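Local coordinates for putative uncharacterized protein (Chaetomium thermophilum, PDB 5IJP) that binds inositol hexakisphosphate through the SPX domain of Vtc4 and probably senses cellular phosphate status, at residues Tyr15-Leu29 / Phe133-Lys147. Sequence-based numbering, arbitrary orientation.
Sequences YQWHYIDYDGLKADL and FVQVNYTGFYKIIKK. With IHP (inositol hexakisphosphate), chain C.
Tyr22 drops its ring between Gly140, Lys143, Ile144 and Lys147 as a knob into a hole. CD1 of Ile144 sits over the centre of one ring face, 4.0 Å from the centroid, while Gly140 O lies at the edge in the ring plane, 3.3 Å from Tyr22 CE1. With CG anti to the backbone N (chi1 -162°), the ring is carried along helix 133-147 until its hydroxyl reaches the ligand, giving a 2.7 Å hydrogen bond from Tyr22 OH to O43 of inositol hexakisphosphate. Replacing Tyr22 with an alanine would probably leave that phosphate short of a donor and the methyl of Ile144 without its aromatic cover. Lys26 and Lys147 run up beside the Tyr22 ring, their aliphatic parts touching, and their ammonium groups reach different phosphates: Lys147 NZ donates to O41 of the ligand at 2.8 Å, Lys26 NZ to O25 of the ligand at 3.1 Å.

Further back, Ile20 lays CG2 over the face of Phe141, and its CD1 lies 3.8 Å from Gly140 CA. Phe133 then closes the row: Tyr15 covers one face in an offset stack, while the edge of Phe133 points at the face of Tyr19 (T-shaped, planes at 74°). Helix 22-29 runs nearly parallel to helix 133-147, at 8°, and with Met1, Phe3, Gly4 and Lys30 also bonded to the ligand, this is the basic inositol phosphate site of the SPX helical bundle.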
ATOM      1  N   TYR A  15       2.268   2.754  -9.833  1.00 88.43           N
ATOM      2  CA  TYR A  15       1.775   3.458  -8.643  1.00 86.73           C
ATOM      3  C   TYR A  15       2.417   4.854  -8.457  1.00 90.12           C
ATOM      4  O   TYR A  15       2.108   5.530  -7.476  1.00 88.85           O
ATOM      5  CB  TYR A  15       2.009   2.603  -7.375  1.00 86.44           C
ATOM      6  CG  TYR A  15       1.588   1.151  -7.478  1.00 87.82           C
ATOM      7  CD1 TYR A  15       0.297   0.752  -7.148  1.00 89.03           C
ATOM      8  CD2 TYR A  15       2.502   0.165  -7.843  1.00 89.14           C
ATOM      9  CE1 TYR A  15      -0.090  -0.586  -7.221  1.00 89.54           C
ATOM     10  CE2 TYR A  15       2.127  -1.175  -7.924  1.00 89.74           C
ATOM     11  CZ  TYR A  15       0.830  -1.547  -7.610  1.00 96.17           C
ATOM     12  OH  TYR A  15       0.462  -2.869  -7.682  1.00 96.85           O
ATOM     13  N   GLN A  16       3.291   5.274  -9.405  1.00 87.50           N
ATOM     14  CA  GLN A  16       4.090   6.514  -9.452  1.00 88.19           C
ATOM     15  C   GLN A  16       3.465   7.765  -8.791  1.00 90.64           C
ATOM     16  O   GLN A  16       4.143   8.422  -7.998  1.00 90.01           O
ATOM     17  CB  GLN A  16       4.486   6.843 -10.904  1.00 92.01           C
ATOM     18  CG  GLN A  16       5.772   7.670 -11.025  1.00108.61           C
ATOM     19  CD  GLN A  16       6.081   8.153 -12.428  1.00130.20           C
ATOM     20  OE1 GLN A  16       5.497   7.713 -13.427  1.00126.56           O
ATOM     21  NE2 GLN A  16       7.034   9.067 -12.533  1.00123.90           N
ATOM     22  N   TRP A  17       2.206   8.103  -9.129  1.00 86.53           N
ATOM     23  CA  TRP A  17       1.518   9.295  -8.610  1.00 86.01           C
ATOM     24  C   TRP A  17       0.666   9.044  -7.351  1.00 86.39           C
ATOM     25  O   TRP A  17      -0.096   9.930  -6.951  1.00 86.14           O
ATOM     26  CB  TRP A  17       0.647   9.922  -9.715  1.00 86.81           C
ATOM     27  CG  TRP A  17       1.411  10.445 -10.892  1.00 90.28           C
ATOM     28  CD1 TRP A  17       1.704   9.773 -12.042  1.00 94.39           C
ATOM     29  CD2 TRP A  17       1.936  11.769 -11.055  1.00 92.07           C
ATOM     30  NE1 TRP A  17       2.393  10.592 -12.907  1.00 96.50           N
ATOM     31  CE2 TRP A  17       2.551  11.824 -12.325  1.00 98.44           C
ATOM     32  CE3 TRP A  17       1.955  12.918 -10.245  1.00 93.42           C
ATOM     33  CZ2 TRP A  17       3.180  12.980 -12.805  1.00100.39           C
ATOM     34  CZ3 TRP A  17       2.576  14.063 -10.721  1.00 97.39           C
ATOM     35  CH2 TRP A  17       3.179  14.087 -11.985  1.00100.54           C
ATOM     36  N   HIS A  18       0.799   7.863  -6.719  1.00 80.20           N
ATOM     37  CA  HIS A  18      -0.018   7.500  -5.557  1.00 77.96           C
ATOM     38  C   HIS A  18       0.773   7.164  -4.276  1.00 79.29           C
ATOM     39  O   HIS A  18       0.163   6.763  -3.279  1.00 77.61           O
ATOM     40  CB  HIS A  18      -0.972   6.358  -5.929  1.00 78.30           C
ATOM     41  CG  HIS A  18      -1.850   6.688  -7.094  1.00 83.13           C
ATOM     42  ND1 HIS A  18      -1.446   6.440  -8.393  1.00 86.11           N
ATOM     43  CD2 HIS A  18      -3.067   7.278  -7.121  1.00 85.57           C
ATOM     44  CE1 HIS A  18      -2.433   6.862  -9.164  1.00 86.93           C
ATOM     45  NE2 HIS A  18      -3.431   7.375  -8.442  1.00 87.07           N
ATOM     46  N   TYR A  19       2.103   7.370  -4.280  1.00 75.49           N
ATOM     47  CA  TYR A  19       2.950   7.137  -3.104  1.00 74.10           C
ATOM     48  C   TYR A  19       2.794   8.281  -2.091  1.00 77.16           C
ATOM     49  O   TYR A  19       2.230   9.325  -2.431  1.00 77.34           O
ATOM     50  CB  TYR A  19       4.425   6.986  -3.515  1.00 76.09           C
ATOM     51  CG  TYR A  19       4.747   5.663  -4.173  1.00 77.63           C
ATOM     52  CD1 TYR A  19       5.099   4.552  -3.413  1.00 78.81           C
ATOM     53  CD2 TYR A  19       4.733   5.528  -5.558  1.00 79.44           C
ATOM     54  CE1 TYR A  19       5.409   3.333  -4.014  1.00 79.85           C
ATOM     55  CE2 TYR A  19       5.043   4.315  -6.170  1.00 80.56           C
ATOM     56  CZ  TYR A  19       5.376   3.218  -5.393  1.00 87.09           C
ATOM     57  OH  TYR A  19       5.680   2.019  -5.992  1.00 88.43           O
ATOM     58  N   ILE A  20       3.297   8.086  -0.854  1.00 72.68           N
ATOM     59  CA  ILE A  20       3.246   9.093   0.217  1.00 72.10           C
ATOM     60  C   ILE A  20       4.094  10.305  -0.149  1.00 76.35           C
ATOM     61  O   ILE A  20       5.205  10.145  -0.662  1.00 76.70           O
ATOM     62  CB  ILE A  20       3.705   8.572   1.616  1.00 74.62           C
ATOM     63  CG1 ILE A  20       3.816   7.037   1.699  1.00 74.67           C
ATOM     64  CG2 ILE A  20       2.829   9.125   2.728  1.00 74.74           C
ATOM     65  CD1 ILE A  20       5.242   6.524   1.530  1.00 83.61           C
ATOM     66  N   ASP A  21       3.592  11.511   0.155  1.00 72.70           N
ATOM     67  CA  ASP A  21       4.342  12.744  -0.060  1.00 73.67           C
ATOM     68  C   ASP A  21       5.138  12.980   1.232  1.00 76.90           C
ATOM     69  O   ASP A  21       4.870  13.922   1.981  1.00 76.61           O
ATOM     70  CB  ASP A  21       3.402  13.919  -0.404  1.00 76.24           C
ATOM     71  CG  ASP A  21       4.085  15.183  -0.906  1.00 87.39           C
ATOM     72  OD1 ASP A  21       5.245  15.092  -1.373  1.00 88.34           O
ATOM     73  OD2 ASP A  21       3.445  16.254  -0.870  1.00 94.66           O
ATOM     74  N   TYR A  22       6.086  12.058   1.503  1.00 73.03           N
ATOM     75  CA  TYR A  22       6.952  12.026   2.682  1.00 72.82           C
ATOM     76  C   TYR A  22       7.758  13.311   2.836  1.00 77.43           C
ATOM     77  O   TYR A  22       7.825  13.849   3.940  1.00 76.78           O
ATOM     78  CB  TYR A  22       7.872  10.793   2.637  1.00 74.37           C
ATOM     79  CG  TYR A  22       8.495  10.439   3.970  1.00 76.29           C
ATOM     80  CD1 TYR A  22       7.818   9.640   4.887  1.00 77.22           C
ATOM     81  CD2 TYR A  22       9.775  10.870   4.300  1.00 78.54           C
ATOM     82  CE1 TYR A  22       8.389   9.302   6.112  1.00 78.53           C
ATOM     83  CE2 TYR A  22      10.358  10.539   5.522  1.00 79.87           C
ATOM     84  CZ  TYR A  22       9.661   9.752   6.425  1.00 86.41           C
ATOM     85  OH  TYR A  22      10.229   9.422   7.631  1.00 88.20           O
ATOM     86  N   ASP A  23       8.340  13.812   1.729  1.00 75.16           N
ATOM     87  CA  ASP A  23       9.121  15.050   1.703  1.00 76.53           C
ATOM     88  C   ASP A  23       8.220  16.276   1.882  1.00 80.04           C
ATOM     89  O   ASP A  23       8.643  17.258   2.496  1.00 80.47           O
ATOM     90  CB  ASP A  23       9.941  15.149   0.404  1.00 80.26           C
ATOM     91  CG  ASP A  23      11.052  14.118   0.254  1.00 90.73           C
ATOM     92  OD1 ASP A  23      11.101  13.167   1.068  1.00 89.81           O
ATOM     93  OD2 ASP A  23      11.864  14.257  -0.685  1.00 99.19           O
ATOM     94  N   GLY A  24       6.994  16.191   1.363  1.00 75.52           N
ATOM     95  CA  GLY A  24       5.984  17.239   1.464  1.00 75.38           C
ATOM     96  C   GLY A  24       5.451  17.400   2.874  1.00 77.62           C
ATOM     97  O   GLY A  24       5.277  18.528   3.344  1.00 77.85           O
ATOM     98  N   LEU A  25       5.196  16.266   3.558  1.00 72.39           N
ATOM     99  CA  LEU A  25       4.706  16.229   4.940  1.00 71.09           C
ATOM    100  C   LEU A  25       5.809  16.623   5.929  1.00 75.30           C
ATOM    101  O   LEU A  25       5.512  17.234   6.957  1.00 74.78           O
ATOM    102  CB  LEU A  25       4.133  14.842   5.291  1.00 69.68           C
ATOM    103  CG  LEU A  25       2.786  14.471   4.659  1.00 73.76           C
ATOM    104  CD1 LEU A  25       2.676  12.976   4.456  1.00 72.98           C
ATOM    105  CD2 LEU A  25       1.617  14.978   5.492  1.00 76.11           C
ATOM    106  N   LYS A  26       7.077  16.277   5.609  1.00 72.55           N
ATOM    107  CA  LYS A  26       8.268  16.594   6.408  1.00 73.28           C
ATOM    108  C   LYS A  26       8.500  18.111   6.407  1.00 78.25           C
ATOM    109  O   LYS A  26       8.843  18.678   7.446  1.00 78.15           O
ATOM    110  CB  LYS A  26       9.499  15.870   5.836  1.00 76.75           C
ATOM    111  CG  LYS A  26      10.650  15.692   6.825  1.00 92.16           C
ATOM    112  CD  LYS A  26      11.963  15.310   6.130  1.00104.03           C
ATOM    113  CE  LYS A  26      12.048  13.851   5.736  1.00114.16           C
ATOM    114  NZ  LYS A  26      13.282  13.561   4.959  1.00124.97           N
ATOM    115  N   ALA A  27       8.300  18.757   5.237  1.00 75.58           N
ATOM    116  CA  ALA A  27       8.442  20.200   5.038  1.00 76.95           C
ATOM    117  C   ALA A  27       7.342  20.971   5.774  1.00 80.31           C
ATOM    118  O   ALA A  27       7.588  22.083   6.244  1.00 81.07           O
ATOM    119  CB  ALA A  27       8.406  20.526   3.553  1.00 79.00           C
ATOM    120  N   ASP A  28       6.138  20.369   5.881  1.00 75.38           N
ATOM    121  CA  ASP A  28       4.970  20.929   6.566  1.00 74.80           C
ATOM    122  C   ASP A  28       5.200  21.024   8.082  1.00 77.93           C
ATOM    123  O   ASP A  28       4.671  21.935   8.722  1.00 77.95           O
ATOM    124  CB  ASP A  28       3.719  20.089   6.261  1.00 75.51           C
ATOM    125  CG  ASP A  28       2.418  20.774   6.620  1.00 86.54           C
ATOM    126  OD1 ASP A  28       1.938  21.597   5.812  1.00 88.53           O
ATOM    127  OD2 ASP A  28       1.873  20.480   7.706  1.00 91.78           O
ATOM    128  N   LEU A  29       5.997  20.088   8.642  1.00 73.60           N
ATOM    129  CA  LEU A  29       6.349  20.028  10.065  1.00 73.14           C
ATOM    130  C   LEU A  29       7.287  21.168  10.467  1.00 78.36           C
ATOM    131  O   LEU A  29       7.289  21.581  11.628  1.00 78.24           O
ATOM    132  CB  LEU A  29       6.997  18.675  10.409  1.00 72.60           C
ATOM    133  CG  LEU A  29       6.095  17.440  10.355  1.00 75.89           C
ATOM    134  CD1 LEU A  29       6.918  16.168  10.335  1.00 75.94           C
ATOM    135  CD2 LEU A  29       5.127  17.415  11.517  1.00 77.74           C
ATOM    136  N   PHE A 133       3.952  -2.052  -2.301  1.00 66.00           N
ATOM    137  CA  PHE A 133       3.331  -0.725  -2.248  1.00 65.07           C
ATOM    138  C   PHE A 133       2.667  -0.506  -0.887  1.00 67.50           C
ATOM    139  O   PHE A 133       2.843   0.559  -0.303  1.00 67.02           O
ATOM    140  CB  PHE A 133       2.326  -0.535  -3.405  1.00 66.86           C
ATOM    141  CG  PHE A 133       1.533   0.754  -3.379  1.00 68.21           C
ATOM    142  CD1 PHE A 133       2.113   1.955  -3.772  1.00 71.97           C
ATOM    143  CD2 PHE A 133       0.199   0.762  -2.991  1.00 69.85           C
ATOM    144  CE1 PHE A 133       1.378   3.145  -3.754  1.00 72.87           C
ATOM    145  CE2 PHE A 133      -0.536   1.952  -2.975  1.00 72.72           C
ATOM    146  CZ  PHE A 133       0.058   3.135  -3.359  1.00 71.36           C
ATOM    147  N   VAL A 134       1.934  -1.520  -0.376  1.00 63.23           N
ATOM    148  CA  VAL A 134       1.276  -1.482   0.937  1.00 62.47           C
ATOM    149  C   VAL A 134       2.354  -1.360   2.037  1.00 66.82           C
ATOM    150  O   VAL A 134       2.192  -0.554   2.952  1.00 66.18           O
ATOM    151  CB  VAL A 134       0.305  -2.687   1.147  1.00 66.24           C
ATOM    152  CG1 VAL A 134      -0.223  -2.754   2.580  1.00 66.12           C
ATOM    153  CG2 VAL A 134      -0.862  -2.634   0.162  1.00 65.70           C
ATOM    154  N   GLN A 135       3.476  -2.102   1.891  1.00 64.19           N
ATOM    155  CA  GLN A 135       4.621  -2.110   2.809  1.00 64.95           C
ATOM    156  C   GLN A 135       5.315  -0.742   2.902  1.00 68.95           C
ATOM    157  O   GLN A 135       5.440  -0.206   4.005  1.00 68.60           O
ATOM    158  CB  GLN A 135       5.623  -3.219   2.409  1.00 67.60           C
ATOM    159  CG  GLN A 135       6.920  -3.270   3.223  1.00 84.94           C
ATOM    160  CD  GLN A 135       8.081  -2.615   2.511  1.00107.12           C
ATOM    161  OE1 GLN A 135       8.561  -3.091   1.475  1.00103.86           O
ATOM    162  NE2 GLN A 135       8.577  -1.521   3.071  1.00 99.53           N
ATOM    163  N   VAL A 136       5.781  -0.200   1.754  1.00 65.75           N
ATOM    164  CA  VAL A 136       6.509   1.071   1.676  1.00 66.07           C
ATOM    165  C   VAL A 136       5.630   2.266   2.133  1.00 69.13           C
ATOM    166  O   VAL A 136       6.151   3.184   2.769  1.00 68.96           O
ATOM    167  CB  VAL A 136       7.188   1.289   0.287  1.00 70.83           C
ATOM    168  CG1 VAL A 136       6.184   1.620  -0.818  1.00 69.91           C
ATOM    169  CG2 VAL A 136       8.300   2.334   0.355  1.00 71.70           C
ATOM    170  N   ASN A 137       4.312   2.223   1.861  1.00 64.84           N
ATOM    171  CA  ASN A 137       3.398   3.289   2.266  1.00 64.04           C
ATOM    172  C   ASN A 137       3.036   3.216   3.749  1.00 67.77           C
ATOM    173  O   ASN A 137       3.019   4.258   4.401  1.00 67.33           O
ATOM    174  CB  ASN A 137       2.166   3.351   1.368  1.00 64.61           C
ATOM    175  CG  ASN A 137       2.439   3.978   0.019  1.00 86.42           C
ATOM    176  OD1 ASN A 137       2.059   5.116  -0.251  1.00 81.55           O
ATOM    177  ND2 ASN A 137       3.121   3.264  -0.859  1.00 78.06           N
ATOM    178  N   TYR A 138       2.801   1.995   4.296  1.00 64.60           N
ATOM    179  CA  TYR A 138       2.499   1.780   5.721  1.00 64.71           C
ATOM    180  C   TYR A 138       3.665   2.277   6.580  1.00 69.67           C
ATOM    181  O   TYR A 138       3.431   2.923   7.600  1.00 69.28           O
ATOM    182  CB  TYR A 138       2.191   0.294   6.012  1.00 66.22           C
ATOM    183  CG  TYR A 138       1.854  -0.020   7.457  1.00 68.36           C
ATOM    184  CD1 TYR A 138       2.814  -0.541   8.320  1.00 71.47           C
ATOM    185  CD2 TYR A 138       0.564   0.158   7.948  1.00 68.82           C
ATOM    186  CE1 TYR A 138       2.509  -0.842   9.646  1.00 73.09           C
ATOM    187  CE2 TYR A 138       0.246  -0.142   9.273  1.00 70.57           C
ATOM    188  CZ  TYR A 138       1.222  -0.644  10.119  1.00 78.92           C
ATOM    189  OH  TYR A 138       0.917  -0.945  11.424  1.00 81.09           O
ATOM    190  N   THR A 139       4.913   2.003   6.139  1.00 67.35           N
ATOM    191  CA  THR A 139       6.154   2.439   6.789  1.00 68.39           C
ATOM    192  C   THR A 139       6.268   3.973   6.695  1.00 72.42           C
ATOM    193  O   THR A 139       6.693   4.611   7.658  1.00 72.48           O
ATOM    194  CB  THR A 139       7.365   1.706   6.172  1.00 76.97           C
ATOM    195  OG1 THR A 139       7.100   0.301   6.135  1.00 76.44           O
ATOM    196  CG2 THR A 139       8.664   1.957   6.933  1.00 77.05           C
ATOM    197  N   GLY A 140       5.854   4.528   5.550  1.00 68.73           N
ATOM    198  CA  GLY A 140       5.854   5.960   5.264  1.00 68.52           C
ATOM    199  C   GLY A 140       5.023   6.776   6.228  1.00 72.28           C
ATOM    200  O   GLY A 140       5.506   7.781   6.759  1.00 72.37           O
ATOM    201  N   PHE A 141       3.771   6.338   6.474  1.00 68.37           N
ATOM    202  CA  PHE A 141       2.865   6.997   7.416  1.00 68.04           C
ATOM    203  C   PHE A 141       3.326   6.782   8.856  1.00 72.93           C
ATOM    204  O   PHE A 141       3.306   7.727   9.640  1.00 72.82           O
ATOM    205  CB  PHE A 141       1.413   6.534   7.224  1.00 69.27           C
ATOM    206  CG  PHE A 141       0.762   7.011   5.948  1.00 70.51           C
ATOM    207  CD1 PHE A 141       0.267   8.306   5.840  1.00 73.69           C
ATOM    208  CD2 PHE A 141       0.611   6.156   4.865  1.00 72.51           C
ATOM    209  CE1 PHE A 141      -0.339   8.743   4.660  1.00 74.76           C
ATOM    210  CE2 PHE A 141       0.009   6.594   3.683  1.00 75.36           C
ATOM    211  CZ  PHE A 141      -0.463   7.884   3.589  1.00 73.76           C
ATOM    212  N   TYR A 142       3.785   5.556   9.184  1.00 70.25           N
ATOM    213  CA  TYR A 142       4.290   5.169  10.506  1.00 71.23           C
ATOM    214  C   TYR A 142       5.493   6.027  10.921  1.00 75.62           C
ATOM    215  O   TYR A 142       5.568   6.454  12.075  1.00 75.83           O
ATOM    216  CB  TYR A 142       4.682   3.681  10.504  1.00 73.37           C
ATOM    217  CG  TYR A 142       4.446   2.977  11.821  1.00 76.46           C
ATOM    218  CD1 TYR A 142       3.271   2.270  12.055  1.00 78.43           C
ATOM    219  CD2 TYR A 142       5.410   2.994  12.825  1.00 78.79           C
ATOM    220  CE1 TYR A 142       3.051   1.611  13.264  1.00 80.88           C
ATOM    221  CE2 TYR A 142       5.199   2.345  14.040  1.00 81.12           C
ATOM    222  CZ  TYR A 142       4.019   1.651  14.256  1.00 88.78           C
ATOM    223  OH  TYR A 142       3.810   1.007  15.451  1.00 91.61           O
ATOM    224  N   LYS A 143       6.416   6.290   9.972  1.00 72.13           N
ATOM    225  CA  LYS A 143       7.620   7.090  10.197  1.00 72.86           C
ATOM    226  C   LYS A 143       7.326   8.584  10.317  1.00 75.84           C
ATOM    227  O   LYS A 143       7.916   9.239  11.177  1.00 76.15           O
ATOM    228  CB  LYS A 143       8.663   6.832   9.100  1.00 76.13           C
ATOM    229  CG  LYS A 143       9.982   6.282   9.623  1.00 93.30           C
ATOM    230  CD  LYS A 143      10.151   4.805   9.296  1.00104.18           C
ATOM    231  CE  LYS A 143      11.487   4.276   9.752  1.00117.24           C
ATOM    232  NZ  LYS A 143      11.685   2.861   9.345  1.00127.08           N
ATOM    233  N   ILE A 144       6.430   9.125   9.459  1.00 71.16           N
ATOM    234  CA  ILE A 144       6.079  10.550   9.461  1.00 70.76           C
ATOM    235  C   ILE A 144       5.228  10.927  10.698  1.00 74.25           C
ATOM    236  O   ILE A 144       5.365  12.048  11.195  1.00 74.22           O
ATOM    237  CB  ILE A 144       5.457  11.019   8.107  1.00 73.26           C
ATOM    238  CG1 ILE A 144       5.663  12.530   7.872  1.00 74.25           C
ATOM    239  CG2 ILE A 144       3.993  10.611   7.926  1.00 72.92           C
ATOM    240  CD1 ILE A 144       6.953  12.898   7.142  1.00 82.79           C
ATOM    241  N   ILE A 145       4.388   9.992  11.207  1.00 70.24           N
ATOM    242  CA  ILE A 145       3.562  10.209  12.402  1.00 70.16           C
ATOM    243  C   ILE A 145       4.463  10.265  13.650  1.00 75.22           C
ATOM    244  O   ILE A 145       4.270  11.143  14.494  1.00 75.27           O
ATOM    245  CB  ILE A 145       2.374   9.201  12.498  1.00 72.90           C
ATOM    246  CG1 ILE A 145       1.258   9.598  11.503  1.00 72.52           C
ATOM    247  CG2 ILE A 145       1.806   9.088  13.928  1.00 74.43           C
ATOM    248  CD1 ILE A 145       0.382   8.454  10.981  1.00 79.15           C
ATOM    249  N   LYS A 146       5.479   9.374  13.728  1.00 72.49           N
ATOM    250  CA  LYS A 146       6.440   9.357  14.836  1.00 73.80           C
ATOM    251  C   LYS A 146       7.361  10.585  14.770  1.00 78.29           C
ATOM    252  O   LYS A 146       7.788  11.078  15.815  1.00 79.03           O
ATOM    253  CB  LYS A 146       7.259   8.059  14.859  1.00 77.35           C
ATOM    254  CG  LYS A 146       7.666   7.652  16.271  1.00 93.38           C
ATOM    255  CD  LYS A 146       8.939   6.826  16.298  1.00105.22           C
ATOM    256  CE  LYS A 146       9.376   6.557  17.717  1.00118.65           C
ATOM    257  NZ  LYS A 146      10.750   5.997  17.775  1.00130.48           N
ATOM    258  N   LYS A 147       7.641  11.083  13.543  1.00 74.24           N
ATOM    259  CA  LYS A 147       8.454  12.276  13.290  1.00 74.64           C
ATOM    260  C   LYS A 147       7.708  13.514  13.806  1.00 78.00           C
ATOM    261  O   LYS A 147       8.336  14.414  14.362  1.00 78.57           O
ATOM    262  CB  LYS A 147       8.757  12.416  11.788  1.00 76.98           C
ATOM    263  CG  LYS A 147       9.880  13.400  11.459  1.00 93.80           C
ATOM    264  CD  LYS A 147       9.995  13.656   9.957  1.00104.71           C
ATOM    265  CE  LYS A 147      10.989  12.755   9.256  1.00117.81           C
ATOM    266  NZ  LYS A 147      12.395  13.168   9.514  1.00129.98           N
TER
HETATM  267  C1  IHP C 302      15.950  13.490   9.124  1.00210.25           C
HETATM  268  C2  IHP C 302      16.487  12.084   8.891  1.00210.68           C
HETATM  269  C3  IHP C 302      16.294  11.632   7.449  1.00210.14           C
HETATM  270  C4  IHP C 302      16.869  12.642   6.464  1.00211.99           C
HETATM  271  C5  IHP C 302      16.324  14.045   6.700  1.00211.68           C
HETATM  272  C6  IHP C 302      16.545  14.487   8.140  1.00212.08           C
HETATM  273  O11 IHP C 302      16.326  13.893  10.458  1.00211.18           O
HETATM  274  P1  IHP C 302      15.465  14.653  11.609  1.00209.93           P
HETATM  275  O21 IHP C 302      16.159  14.543  12.927  1.00211.58           O
HETATM  276  O31 IHP C 302      15.319  16.101  11.135  1.00209.90           O
HETATM  277  O41 IHP C 302      14.077  14.003  11.614  1.00207.42           O
HETATM  278  O12 IHP C 302      15.768  11.176   9.752  1.00209.05           O
HETATM  279  P2  IHP C 302      16.408  10.210  10.906  1.00210.43           P
HETATM  280  O22 IHP C 302      16.349  11.017  12.205  1.00210.62           O
HETATM  281  O32 IHP C 302      17.799   9.784  10.553  1.00213.25           O
HETATM  282  O42 IHP C 302      15.445   9.027  11.041  1.00208.75           O
HETATM  283  O13 IHP C 302      14.883  11.466   7.191  1.00206.97           O
HETATM  284  P3  IHP C 302      14.022  10.129   6.927  1.00204.90           P
HETATM  285  O23 IHP C 302      13.629  10.059   5.494  1.00204.20           O
HETATM  286  O33 IHP C 302      14.872   8.933   7.369  1.00206.33           O
HETATM  287  O43 IHP C 302      12.823  10.221   7.867  1.00202.98           O
HETATM  288  O14 IHP C 302      16.509  12.231   5.128  1.00211.38           O
HETATM  289  P4  IHP C 302      17.457  11.366   4.085  1.00213.25           P
HETATM  290  O24 IHP C 302      16.505  10.425   3.341  1.00211.18           O
HETATM  291  O34 IHP C 302      18.187  12.289   3.167  1.00215.47           O
HETATM  292  O44 IHP C 302      18.404  10.502   4.930  1.00214.93           O
HETATM  293  O15 IHP C 302      17.039  14.953   5.836  1.00213.98           O
HETATM  294  P5  IHP C 302      16.577  15.828   4.579  1.00214.23           P
HETATM  295  O25 IHP C 302      15.080  16.115   4.753  1.00211.53           O
HETATM  296  O35 IHP C 302      16.751  14.930   3.350  1.00214.85           O
HETATM  297  O45 IHP C 302      17.395  17.075   4.499  1.00216.64           O
HETATM  298  O16 IHP C 302      15.874  15.751   8.328  1.00211.67           O
HETATM  299  P6  IHP C 302      16.295  17.279   8.106  1.00213.59           P
HETATM  300  O26 IHP C 302      17.707  17.278   7.503  1.00216.58           O
HETATM  301  O36 IHP C 302      16.217  18.026   9.396  1.00213.68           O
HETATM  302  O46 IHP C 302      15.331  17.827   7.050  1.00212.57           O